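Alpha/beta hydrolase fold protein (Chitinophaga pinensis, PDB 4PW0) is probably a serine hydrolase of the alpha/beta-hydrolase fold, cleaving a substrate that remains to be identified. Local coordinates at residues 82-85 / 86-89; 169-172 / 173-177; 178-181 / 182-185; 238-241 / 242-245; 270-273 / 274-278. All blocks are in the same frame, centred on the assembly; numbering follows the deposited sequence.

Contact 1 (82-85 / 86-89); sequences PDNV and AAMT
Asn84 O accepts from Met88 N at 3.1 Å and Val85 O from Thr89 N at 2.9 Å, the first i-to-i+4 bonds of helix 85-98. Asn84 is the N-cap. Its CG lies between the backbone N and the carbonyl carbon (chi1 64°), which folds the carboxamide back along the opening turn, and OD1 takes Ala87 N at 2.9 Å from above the amide carbonyl plane. The other end of the amide is held too: ND2 of Asn84 donates almost straight to Asp83 OD1 at 2.9 Å, nearly in the amide plane, leaving the oxygen turned to the helix. Next to the cap, Pro82 CB lies 3.6 Å from the methyl CB of Ala87, and the proline ring crosses the extended side chain of selenomethionine Met88, with CG of Pro82 3.9 Å from CG of Met88. One turn on, Thr89 OG1 donates to Val85 O at 2.8 Å from above the carbonyl plane, so that oxygen is gripped by both the amide and the hydroxyl of one residue. Outside the turn, Met88 and Val85 pack on helix 197-212, while Ala86 and Thr89 face helix 111-122, which follows the probable nucleophile elbow. The N-terminal turn thus has one of its leading amides satisfied by a side chain, the buried threonine hydroxyl spends its proton on the backbone, and Asp83, a second-shell residue holding Asn84 ND2, probably fixes the amide flip that presents OD1 to Ala87 N.

Contact 2 (169-172 / 173-177); sequences QSEH and SRSKG
Ser170 and Ser173 meet at the start of helix 171-184 through a capping bond: Ser170 OG, the N-cap hydroxyl, accepts from Ser173 N at 3.0 Å, while Asp259 holds the same OG by a further hydrogen bond. Main-chain bonds run on from there, Arg174 N to Ser170 O at 2.9 Å and Ser175 N to Glu171 O at 2.8 Å; Lys176 N to His172 O is weak. The helix belongs to the insertion between strands 127-133 and 226-231, where relatives of the alpha/beta-hydrolase fold commonly carry their cap or lid. Side-chain packing is made by the aliphatic parts of Lys176 and Arg174. Lys176 crosses the His172 ring at a slant, its CE methylene 3.2 Å from His172 CE1; NE2 of that ring is bonded to Tyr268 OH. CD of Arg174 passes 3.4 Å from Gln169 O, and the chain then bends (chi3 64°) toward its salt bridge with Glu160. Solvent supplies a further link, a doubtful one because Glu171 and Ser175 each have two conformers: in those described, a water donates to Glu171 OE2 and sits 2.6 Å from Ser175 OG.

Contact 3 (178-181 / 182-185); sequences LATL and GRLY
Arg183 and Thr180 are brought together by two matched torsions: in each, the first branch (CG of Arg183, chi1 -66°, and OG1 of Thr180, chi1 -53°) stands opposite the carbonyl carbon and beside the backbone N. The arginine chain then bends at chi3 (-57°), folding its guanidinium back over the preceding turn. One face of that group covers Thr180 CA, which is 3.8 Å from Arg183 CZ and offset toward the rim. NH2 of Arg183 reaches Thr180 OG1 at 3.3 Å, but the bond is weak and far from straight; the stronger partners of this nitrogen are Asp53, in a salt bridge, and the carbonyl of Tyr266. Thr180 OG1 in turn is hydrogen-bonded to Lys176 O one turn earlier. NH1 passes alongside the methyl of Ala179, 3.9 Å from its CB. An alanine in place of Arg183 would strip the cover from Thr180 and is likely to leave Asp53 without its charged mate. Regular i-to-i+4 bonds hold the backbone here: Arg183 N donates to Ala179 O at 3.0 Å and Leu184 N to Thr180 O at 3.0 Å. Further on the pattern slackens, Tyr185 N reaching Leu181 O only weakly, at 3.3 Å. This is the C-terminal part of helix 171-184, a surface element of the probable cap region. Leu178, Thr180 and Leu181 rest on helix 158-166, and the side chain of Arg183 packs against Pro54 and Leu55 of helix 54-61, so the arginine ties the cap to the start of a helix of the core fold.

Contact 4 (238-241 / 242-245); sequences DTYN and SYEL
Tyr240 and Tyr243 form an offset edge-to-face pair near the start of helix 240-248, the crossover helix of a beta-alpha-beta unit between strands 226-231 and 252-257. Their planes stand at 69° with centroids 5.5 Å apart: Tyr243 turns its CD2 edge to the face of Tyr240, CD2 coming 3.4 Å from Tyr240 CE1. This holds for one of two Tyr243 conformers and is uncertain for the other. Three residues apart, they share a side of the helix, and with CG opposite the backbone N (chi1 -169°) the Tyr240 ring swings toward Tyr243. Tyr243 of the second subunit also packs on Tyr240, so the pair belongs to the dimer interface. At an edge of its ring Tyr240 meets Glu244, whose OE2 lies near the ring plane, 3.5 Å from CE2, with carboxylate and ring almost perpendicular. Negative oxygen against the positive rim of an aromatic is a favourable pairing, though this glutamate too has a second conformer. Lys247 bonds to the hydroxyl of Tyr240 and forms a long, weak ion pair with Glu244, whose OE1 is held by Gln248. The turn is entered through a side-chain cap, Asp238 OD1 accepting from Tyr240 N at 2.9 Å, followed by Ser242 N to Thr239 O at 2.9 Å. Thr239 hydrogen-bonds Gly231 O and the backbone N of Asp234, the probable acid of a Ser-His-Asp triad, so the helix start probably helps to set that loop. One water donates to Asp238 O and accepts from Ser242 OG at 2.7 Å.

Contact 5 (270-273 / 274-278); sequences ELFV and SQTEY
In one of two Thr276 conformers, and so with some doubt, Thr276 OG1 sits over the centre of the Phe272 ring, 3.2 Å above its plane and 3.3 Å from CZ. The hydroxyl is not given to the ring, for in this conformer its proton goes to Phe272 O at 2.8 Å, arriving from above the carbonyl plane. The same oxygen takes Thr276 N at 2.9 Å, a double grip by one residue. Phe272 has CG opposite its backbone N (chi1 178°), which carries the ring forward along the helix until its face lies against the threonine hydroxyl. Next to this pair, CD1 of Leu271 approaches the amide of Gln275, 3.8 Å from NE2, while the backbones are joined by Gln275 N to Leu271 O at 2.9 Å. Both pairs lie on helix 269-282, the C-terminal helix of the alpha/beta-hydrolase fold, which packs on the central sheet. Phe272 is pressed against Ile131 and Val133 of strand 127-133, Val229 of strand 226-231 and Tyr257 of strand 252-257; Ile56 of helix 54-61 flanks it and Phe265 meets it edge-to-face. An alanine at Phe272 would remove the ring beneath the threonine hydroxyl and would probably open a gap between this helix and the sheet. Gln275 is positioned from the sheet as well, its OE1 bonded to the hydroxyls of Tyr257 and Ser255, which probably settles which end of the amide faces Leu271. At the subunit interface, Glu270, Leu271 and Ser274 pack on Tyr278 of the second subunit.

Contacts 2 and 3 are successive parts of helix 171-184, their centres 13 Å apart, in the probable cap region. Contact 1 lies across the molecule, on the opposite side of the chain's centre, about 33 Å from contact 2 between centres. Contacts 4 and 5, centres 20 Å apart, belong to helices of the core fold, and both meet the second subunit. Contact 5 comes within about 7 Å of contact 3 at the nearest atoms. Two of the contacts come near the probable triad of Ser110, Asp234 and His262: Thr239 of contact 4 touches it, and Met88 of contact 1 lies near the nucleophile elbow without touching.

Contact 1 (82-85 / 86-89)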
loop_
_atom_site.group_PDB
_atom_site.type_symbol
_atom_site.label_atom_id
_atom_site.label_comp_id
_atom_site.label_asym_id
_atom_site.label_seq_id
_atom_site.Cartn_x
_atom_site.Cartn_y
_atom_site.Cartn_z
ATOM N N PRO A 82 2.549 15.374 -29.896
ATOM C CA PRO A 82 2.972 16.722 -29.439
ATOM C C PRO A 82 4.048 16.651 -28.341
ATOM O O PRO A 82 4.288 15.572 -27.796
ATOM C CB PRO A 82 1.693 17.297 -28.869
ATOM C CG PRO A 82 0.960 16.091 -28.338
ATOM C CD PRO A 82 1.265 14.971 -29.285
ATOM N N ASP A 83 4.684 17.783 -28.065
ATOM C CA ASP A 83 5.884 17.803 -27.245
ATOM C C ASP A 83 5.654 18.089 -25.760
ATOM O O ASP A 83 6.602 18.385 -25.039
ATOM C CB ASP A 83 6.937 18.762 -27.835
ATOM C CG ASP A 83 6.588 20.212 -27.670
ATOM O OD1 ASP A 83 5.522 20.540 -27.129
ATOM O OD2 ASP A 83 7.423 21.060 -28.115
ATOM N N ASN A 84 4.401 18.003 -25.318
ATOM C CA ASN A 84 4.048 18.403 -23.968
ATOM C C ASN A 84 2.835 17.630 -23.459
ATOM O O ASN A 84 1.916 17.266 -24.216
ATOM C CB ASN A 84 3.786 19.927 -23.944
ATOM C CG ASN A 84 2.597 20.362 -24.791
ATOM O OD1 ASN A 84 1.481 20.513 -24.305
ATOM N ND2 ASN A 84 2.836 20.514 -26.088
ATOM N N VAL A 85 2.808 17.453 -22.132
ATOM C CA VAL A 85 1.742 16.713 -21.474
ATOM C C VAL A 85 0.369 17.357 -21.679
ATOM O O VAL A 85 -0.627 16.640 -21.845
ATOM C CB VAL A 85 2.066 16.502 -19.972
ATOM C CG1 VAL A 85 0.841 16.052 -19.204
ATOM C CG2 VAL A 85 3.218 15.493 -19.824
ATOM N N ALA A 86 0.288 18.692 -21.636
ATOM C CA ALA A 86 -1.006 19.304 -21.774
ATOM C C ALA A 86 -1.678 18.937 -23.088
ATOM O O ALA A 86 -2.878 18.656 -23.113
ATOM C CB ALA A 86 -0.895 20.831 -21.635
ATOM N N ALA A 87 -0.919 18.962 -24.175
ATOM C CA ALA A 87 -1.468 18.571 -25.478
ATOM C C ALA A 87 -1.821 17.093 -25.561
ATOM O O ALA A 87 -2.811 16.698 -26.136
ATOM C CB ALA A 87 -0.509 18.965 -26.599
HETATM N N MSE A 88 -0.965 16.254 -24.946
HETATM C CA MSE A 88 -1.305 14.827 -24.899
HETATM C C MSE A 88 -2.575 14.545 -24.167
HETATM O O MSE A 88 -3.326 13.622 -24.510
HETATM C CB MSE A 88 -0.175 14.047 -24.231
HETATM C CG MSE A 88 1.121 14.099 -25.039
HETATM SE SE MSE A 88 2.544 13.131 -24.082
HETATM C CE MSE A 88 3.980 13.576 -25.267
ATOM N N THR A 89 -2.855 15.349 -23.148
ATOM C CA THR A 89 -4.074 15.246 -22.370
ATOM C C THR A 89 -5.280 15.684 -23.220
ATOM O O THR A 89 -6.293 15.000 -23.212
ATOM C CB THR A 89 -3.979 16.091 -21.078
ATOM O OG1 THR A 89 -2.825 15.695 -20.317
ATOM C CG2 THR A 89 -5.208 15.905 -20.232
#

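Contact 2 (169-172 / 173-177)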
loop_
_atom_site.group_PDB
_atom_site.type_symbol
_atom_site.label_atom_id
_atom_site.label_comp_id
_atom_site.label_asym_id
_atom_site.label_seq_id
_atom_site.Cartn_x
_atom_site.Cartn_y
_atom_site.Cartn_z
ATOM N N GLN A 169 18.626 -4.108 -9.145
ATOM C CA GLN A 169 19.862 -4.771 -9.529
ATOM C C GLN A 169 19.962 -6.229 -9.080
ATOM O O GLN A 169 20.785 -7.004 -9.621
ATOM C CB GLN A 169 21.053 -3.953 -9.017
ATOM C CG GLN A 169 21.160 -2.597 -9.701
ATOM C CD GLN A 169 22.345 -1.779 -9.248
ATOM O OE1 GLN A 169 22.897 -2.004 -8.180
ATOM N NE2 GLN A 169 22.748 -0.818 -10.073
ATOM N N SER A 170 19.169 -6.646 -8.106
ATOM C CA SER A 170 19.208 -7.945 -7.552
ATOM C C SER A 170 18.773 -9.028 -8.533
ATOM O O SER A 170 18.010 -8.766 -9.476
ATOM C CB SER A 170 18.323 -8.033 -6.318
ATOM O OG SER A 170 16.979 -7.883 -6.699
ATOM N N GLU A 171 19.235 -10.256 -8.297
ATOM C CA GLU A 171 18.734 -11.390 -9.060
ATOM C C GLU A 171 17.221 -11.528 -8.882
ATOM O O GLU A 171 16.498 -11.841 -9.829
ATOM C CB GLU A 171 19.455 -12.686 -8.647
ATOM C CG GLU A 171 19.029 -13.882 -9.459
ATOM C CD GLU A 171 19.664 -15.185 -9.012
ATOM O OE1 GLU A 171 20.683 -15.141 -8.263
ATOM O OE2 GLU A 171 19.125 -16.249 -9.404
ATOM N N HIS A 172 16.724 -11.266 -7.672
ATOM C CA HIS A 172 15.301 -11.367 -7.394
ATOM C C HIS A 172 14.526 -10.407 -8.342
ATOM O O HIS A 172 13.589 -10.845 -9.028
ATOM C CB HIS A 172 15.064 -10.921 -5.931
ATOM C CG HIS A 172 13.637 -10.702 -5.582
ATOM N ND1 HIS A 172 12.709 -11.716 -5.544
ATOM C CD2 HIS A 172 12.983 -9.570 -5.220
ATOM C CE1 HIS A 172 11.536 -11.225 -5.195
ATOM N NE2 HIS A 172 11.670 -9.932 -4.990
ATOM N N SER A 173 14.941 -9.159 -8.414
ATOM C CA SER A 173 14.211 -8.191 -9.241
ATOM C C SER A 173 14.401 -8.492 -10.729
ATOM O O SER A 173 13.433 -8.514 -11.506
ATOM C CB SER A 173 14.652 -6.775 -8.896
ATOM O OG SER A 173 13.901 -5.831 -9.651
ATOM N N ARG A 174 15.647 -8.774 -11.117
ATOM C CA ARG A 174 15.938 -9.015 -12.525
ATOM C C ARG A 174 15.196 -10.262 -13.035
ATOM O O ARG A 174 14.757 -10.244 -14.198
ATOM C CB ARG A 174 17.422 -9.105 -12.754
ATOM C CG ARG A 174 18.129 -7.759 -12.618
ATOM C CD ARG A 174 19.640 -7.867 -12.670
ATOM N NE ARG A 174 20.171 -8.351 -13.927
ATOM C CZ ARG A 174 20.480 -7.578 -14.979
ATOM N NH1 ARG A 174 20.186 -6.284 -15.041
ATOM N NH2 ARG A 174 21.004 -8.160 -16.044
ATOM N N SER A 175 15.071 -11.309 -12.229
ATOM C CA SER A 175 14.311 -12.464 -12.666
ATOM C C SER A 175 12.842 -12.173 -12.868
ATOM O O SER A 175 12.208 -12.728 -13.767
ATOM C CB SER A 175 14.517 -13.627 -11.737
ATOM O OG SER A 175 15.835 -14.082 -11.873
ATOM N N LYS A 176 12.283 -11.273 -12.042
ATOM C CA LYS A 176 10.895 -10.846 -12.277
ATOM C C LYS A 176 10.820 -9.976 -13.518
ATOM O O LYS A 176 9.756 -9.914 -14.162
ATOM C CB LYS A 176 10.345 -10.164 -11.029
ATOM C CG LYS A 176 10.142 -11.150 -9.877
ATOM C CD LYS A 176 9.677 -10.629 -8.560
ATOM C CE LYS A 176 9.380 -11.779 -7.560
ATOM N NZ LYS A 176 8.236 -12.717 -7.798
ATOM N N GLY A 177 11.915 -9.314 -13.892
ATOM C CA GLY A 177 12.008 -8.605 -15.152
ATOM C C GLY A 177 12.003 -9.551 -16.349
ATOM O O GLY A 177 11.314 -9.292 -17.352
HETATM O O HOH W 1 16.920 -15.874 -10.414
#

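Contact 3 (178-181 / 182-185)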
loop_
_atom_site.group_PDB
_atom_site.type_symbol
_atom_site.label_atom_id
_atom_site.label_comp_id
_atom_site.label_asym_id
_atom_site.label_seq_id
_atom_site.Cartn_x
_atom_site.Cartn_y
_atom_site.Cartn_z
ATOM N N LEU A 178 12.785 -10.634 -16.287
ATOM C CA LEU A 178 12.736 -11.629 -17.355
ATOM C C LEU A 178 11.321 -12.206 -17.448
ATOM O O LEU A 178 10.823 -12.402 -18.582
ATOM C CB LEU A 178 13.753 -12.736 -17.093
ATOM C CG LEU A 178 15.231 -12.350 -17.107
ATOM C CD1 LEU A 178 16.056 -13.634 -16.969
ATOM C CD2 LEU A 178 15.586 -11.588 -18.377
ATOM N N ALA A 179 10.648 -12.467 -16.324
ATOM C CA ALA A 179 9.274 -12.944 -16.389
ATOM C C ALA A 179 8.363 -11.964 -17.112
ATOM O O ALA A 179 7.508 -12.360 -17.911
ATOM C CB ALA A 179 8.730 -13.268 -15.022
ATOM N N THR A 180 8.552 -10.663 -16.870
ATOM C CA THR A 180 7.745 -9.653 -17.559
ATOM C C THR A 180 7.969 -9.679 -19.066
ATOM O O THR A 180 7.008 -9.619 -19.843
ATOM C CB THR A 180 8.044 -8.264 -17.018
ATOM O OG1 THR A 180 7.893 -8.238 -15.589
ATOM C CG2 THR A 180 7.116 -7.241 -17.620
ATOM N N LEU A 181 9.223 -9.808 -19.486
ATOM C CA LEU A 181 9.517 -9.929 -20.924
ATOM C C LEU A 181 8.769 -11.073 -21.533
ATOM O O LEU A 181 8.195 -10.935 -22.618
ATOM C CB LEU A 181 10.985 -10.145 -21.135
ATOM C CG LEU A 181 11.765 -8.916 -20.954
ATOM C CD1 LEU A 181 13.253 -9.254 -21.053
ATOM C CD2 LEU A 181 11.399 -7.822 -21.983
ATOM N N GLY A 182 8.698 -12.208 -20.832
ATOM C CA GLY A 182 7.956 -13.326 -21.378
ATOM C C GLY A 182 6.467 -13.038 -21.442
ATOM O O GLY A 182 5.791 -13.434 -22.380
ATOM N N ARG A 183 5.903 -12.363 -20.424
ATOM C CA ARG A 183 4.504 -12.028 -20.465
ATOM C C ARG A 183 4.214 -11.126 -21.677
ATOM O O ARG A 183 3.149 -11.280 -22.280
ATOM C CB ARG A 183 4.039 -11.390 -19.182
ATOM C CG ARG A 183 4.097 -12.338 -17.988
ATOM C CD ARG A 183 3.221 -11.999 -16.820
ATOM N NE ARG A 183 3.520 -10.662 -16.321
ATOM C CZ ARG A 183 4.551 -10.355 -15.532
ATOM N NH1 ARG A 183 5.406 -11.286 -15.134
ATOM N NH2 ARG A 183 4.734 -9.074 -15.194
ATOM N N LEU A 184 5.143 -10.259 -22.061
ATOM C CA LEU A 184 4.969 -9.343 -23.220
ATOM C C LEU A 184 5.039 -10.089 -24.558
ATOM O O LEU A 184 4.650 -9.554 -25.596
ATOM C CB LEU A 184 6.001 -8.219 -23.227
ATOM C CG LEU A 184 5.847 -7.289 -22.006
ATOM C CD1 LEU A 184 6.840 -6.160 -22.124
ATOM C CD2 LEU A 184 4.472 -6.719 -21.809
ATOM N N TYR A 185 5.473 -11.364 -24.504
ATOM C CA TYR A 185 5.501 -12.276 -25.672
ATOM C C TYR A 185 4.137 -12.906 -25.989
ATOM O O TYR A 185 3.946 -13.500 -27.090
ATOM C CB TYR A 185 6.567 -13.327 -25.478
ATOM C CG TYR A 185 7.134 -14.140 -26.676
ATOM C CD1 TYR A 185 7.799 -13.516 -27.720
ATOM C CD2 TYR A 185 7.112 -15.532 -26.667
ATOM C CE1 TYR A 185 8.386 -14.260 -28.760
ATOM C CE2 TYR A 185 7.691 -16.276 -27.688
ATOM C CZ TYR A 185 8.289 -15.647 -28.742
ATOM O OH TYR A 185 8.897 -16.387 -29.778
#

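Contact 4 (238-241 / 242-245)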
loop_
_atom_site.group_PDB
_atom_site.type_symbol
_atom_site.label_atom_id
_atom_site.label_comp_id
_atom_site.label_asym_id
_atom_site.label_seq_id
_atom_site.Cartn_x
_atom_site.Cartn_y
_atom_site.Cartn_z
ATOM N N ASP A 238 12.351 9.042 -8.870
ATOM C CA ASP A 238 12.701 9.109 -7.416
ATOM C C ASP A 238 11.487 8.579 -6.614
ATOM O O ASP A 238 10.429 9.214 -6.590
ATOM C CB ASP A 238 13.121 10.530 -6.983
ATOM C CG ASP A 238 13.666 10.581 -5.563
ATOM O OD1 ASP A 238 13.441 9.650 -4.766
ATOM O OD2 ASP A 238 14.401 11.562 -5.269
ATOM N N THR A 239 11.662 7.461 -5.946
ATOM C CA THR A 239 10.615 6.915 -5.122
ATOM C C THR A 239 10.042 7.950 -4.162
ATOM O O THR A 239 8.835 7.944 -3.910
ATOM C CB THR A 239 11.127 5.681 -4.413
ATOM O OG1 THR A 239 11.346 4.671 -5.408
ATOM C CG2 THR A 239 10.157 5.167 -3.348
ATOM N N TYR A 240 10.883 8.831 -3.608
ATOM C CA TYR A 240 10.363 9.798 -2.648
ATOM C C TYR A 240 9.323 10.711 -3.228
ATOM O O TYR A 240 8.425 11.192 -2.526
ATOM C CB TYR A 240 11.517 10.616 -2.049
ATOM C CG TYR A 240 11.071 11.445 -0.876
ATOM C CD1 TYR A 240 10.923 10.902 0.351
ATOM C CD2 TYR A 240 10.742 12.752 -1.069
ATOM C CE1 TYR A 240 10.473 11.654 1.423
ATOM C CE2 TYR A 240 10.266 13.538 -0.018
ATOM C CZ TYR A 240 10.156 12.977 1.225
ATOM O OH TYR A 240 9.693 13.708 2.303
ATOM N N ASN A 241 9.377 10.925 -4.535
ATOM C CA ASN A 241 8.342 11.736 -5.183
ATOM C C ASN A 241 6.938 11.116 -5.163
ATOM O O ASN A 241 5.939 11.838 -5.322
ATOM C CB ASN A 241 8.747 12.151 -6.580
ATOM C CG ASN A 241 9.805 13.217 -6.544
ATOM O OD1 ASN A 241 9.765 14.118 -5.677
ATOM N ND2 ASN A 241 10.727 13.159 -7.481
ATOM N N SER A 242 6.853 9.802 -4.945
ATOM C CA SER A 242 5.563 9.173 -4.743
ATOM C C SER A 242 5.063 9.411 -3.320
ATOM O O SER A 242 3.835 9.566 -3.100
ATOM C CB SER A 242 5.620 7.691 -5.089
ATOM O OG SER A 242 5.745 7.521 -6.505
ATOM N N TYR A 243 5.975 9.419 -2.362
ATOM C CA TYR A 243 5.629 9.892 -1.021
ATOM C C TYR A 243 5.171 11.350 -1.065
ATOM O O TYR A 243 4.185 11.723 -0.418
ATOM C CB TYR A 243 6.770 9.662 -0.034
ATOM C CG TYR A 243 6.446 10.005 1.407
ATOM C CD1 TYR A 243 5.324 9.538 2.003
ATOM C CD2 TYR A 243 7.250 10.856 2.136
ATOM C CE1 TYR A 243 5.012 9.833 3.284
ATOM C CE2 TYR A 243 6.924 11.191 3.428
ATOM C CZ TYR A 243 5.793 10.624 3.991
ATOM O OH TYR A 243 5.445 10.862 5.282
ATOM N N GLU A 244 5.825 12.186 -1.876
ATOM C CA GLU A 244 5.366 13.564 -2.053
ATOM C C GLU A 244 3.963 13.650 -2.614
ATOM O O GLU A 244 3.140 14.448 -2.135
ATOM C CB GLU A 244 6.299 14.380 -2.968
ATOM C CG GLU A 244 7.580 14.803 -2.285
ATOM C CD GLU A 244 7.383 15.955 -1.304
ATOM O OE1 GLU A 244 6.218 16.422 -1.142
ATOM O OE2 GLU A 244 8.390 16.400 -0.715
ATOM N N LEU A 245 3.647 12.835 -3.619
ATOM C CA LEU A 245 2.276 12.773 -4.125
ATOM C C LEU A 245 1.311 12.448 -2.999
ATOM O O LEU A 245 0.244 13.080 -2.854
ATOM C CB LEU A 245 2.105 11.771 -5.292
ATOM C CG LEU A 245 2.631 12.207 -6.662
ATOM C CD1 LEU A 245 2.722 11.022 -7.577
ATOM C CD2 LEU A 245 1.734 13.288 -7.271
HETATM O O HOH W 2 8.019 8.440 -7.735
#

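Contact 5 (270-273 / 274-278)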
loop_
_atom_site.group_PDB
_atom_site.type_symbol
_atom_site.label_atom_id
_atom_site.label_comp_id
_atom_site.label_asym_id
_atom_site.label_seq_id
_atom_site.Cartn_x
_atom_site.Cartn_y
_atom_site.Cartn_z
ATOM N N GLU A 270 0.329 -9.395 -9.734
ATOM C CA GLU A 270 -0.830 -9.893 -9.016
ATOM C C GLU A 270 -1.144 -9.095 -7.732
ATOM O O GLU A 270 -2.310 -8.851 -7.382
ATOM C CB GLU A 270 -0.685 -11.379 -8.736
ATOM C CG GLU A 270 -0.732 -12.176 -10.026
ATOM C CD GLU A 270 -0.968 -13.647 -9.830
ATOM O OE1 GLU A 270 -0.407 -14.233 -8.886
ATOM O OE2 GLU A 270 -1.713 -14.202 -10.657
ATOM N N LEU A 271 -0.079 -8.617 -7.074
ATOM C CA LEU A 271 -0.248 -7.720 -5.938
ATOM C C LEU A 271 -0.949 -6.422 -6.428
ATOM O O LEU A 271 -1.895 -5.925 -5.816
ATOM C CB LEU A 271 1.103 -7.399 -5.339
ATOM C CG LEU A 271 1.184 -6.372 -4.228
ATOM C CD1 LEU A 271 0.346 -6.750 -3.030
ATOM C CD2 LEU A 271 2.651 -6.137 -3.828
ATOM N N PHE A 272 -0.425 -5.888 -7.529
ATOM C CA PHE A 272 -1.014 -4.661 -8.091
ATOM C C PHE A 272 -2.493 -4.839 -8.422
ATOM O O PHE A 272 -3.309 -3.984 -8.102
ATOM C CB PHE A 272 -0.231 -4.218 -9.326
ATOM C CG PHE A 272 -0.814 -3.007 -9.984
ATOM C CD1 PHE A 272 -0.609 -1.759 -9.448
ATOM C CD2 PHE A 272 -1.609 -3.120 -11.112
ATOM C CE1 PHE A 272 -1.152 -0.635 -10.031
ATOM C CE2 PHE A 272 -2.175 -1.990 -11.685
ATOM C CZ PHE A 272 -1.954 -0.744 -11.159
ATOM N N VAL A 273 -2.818 -5.936 -9.115
ATOM C CA VAL A 273 -4.231 -6.184 -9.456
ATOM C C VAL A 273 -5.084 -6.287 -8.206
ATOM O O VAL A 273 -6.164 -5.700 -8.121
ATOM C CB VAL A 273 -4.369 -7.431 -10.331
ATOM C CG1 VAL A 273 -5.826 -7.841 -10.445
ATOM C CG2 VAL A 273 -3.764 -7.191 -11.698
ATOM N N SER A 274 -4.602 -7.034 -7.201
ATOM C CA SER A 274 -5.375 -7.191 -5.970
ATOM C C SER A 274 -5.676 -5.858 -5.291
ATOM O O SER A 274 -6.815 -5.548 -4.895
ATOM C CB SER A 274 -4.654 -8.100 -5.019
ATOM O OG SER A 274 -5.384 -8.210 -3.802
ATOM N N GLN A 275 -4.641 -5.040 -5.225
ATOM C CA GLN A 275 -4.808 -3.726 -4.587
ATOM C C GLN A 275 -5.703 -2.794 -5.379
ATOM O O GLN A 275 -6.568 -2.094 -4.786
ATOM C CB GLN A 275 -3.446 -3.088 -4.362
ATOM C CG GLN A 275 -2.623 -3.810 -3.350
ATOM C CD GLN A 275 -1.381 -3.043 -2.979
ATOM O OE1 GLN A 275 -0.866 -2.270 -3.750
ATOM N NE2 GLN A 275 -0.878 -3.333 -1.752
ATOM N N THR A 276 -5.485 -2.761 -6.699
ATOM C CA THR A 276 -6.201 -1.867 -7.612
ATOM C C THR A 276 -7.677 -2.246 -7.758
ATOM O O THR A 276 -8.559 -1.371 -7.811
ATOM C CB THR A 276 -5.509 -1.848 -9.013
ATOM O OG1 THR A 276 -4.174 -1.399 -8.853
ATOM C CG2 THR A 276 -6.210 -0.890 -9.949
ATOM N N GLU A 277 -7.946 -3.554 -7.806
ATOM C CA GLU A 277 -9.316 -4.005 -7.903
ATOM C C GLU A 277 -10.116 -3.574 -6.677
ATOM O O GLU A 277 -11.260 -3.088 -6.813
ATOM C CB GLU A 277 -9.313 -5.530 -8.092
ATOM C CG GLU A 277 -10.629 -6.208 -8.075
ATOM C CD GLU A 277 -10.347 -7.673 -8.347
ATOM O OE1 GLU A 277 -9.505 -8.271 -7.612
ATOM O OE2 GLU A 277 -10.890 -8.190 -9.332
ATOM N N TYR A 278 -9.567 -3.718 -5.468
ATOM C CA TYR A 278 -10.234 -3.225 -4.313
ATOM C C TYR A 278 -10.473 -1.716 -4.370
ATOM O O TYR A 278 -11.566 -1.190 -4.064
ATOM C CB TYR A 278 -9.513 -3.617 -2.988
ATOM C CG TYR A 278 -10.256 -3.115 -1.792
ATOM C CD1 TYR A 278 -11.318 -3.862 -1.243
ATOM C CD2 TYR A 278 -10.018 -1.865 -1.268
ATOM C CE1 TYR A 278 -12.040 -3.340 -0.204
ATOM C CE2 TYR A 278 -10.785 -1.329 -0.244
ATOM C CZ TYR A 278 -11.800 -2.103 0.284
ATOM O OH TYR A 278 -12.594 -1.553 1.281
#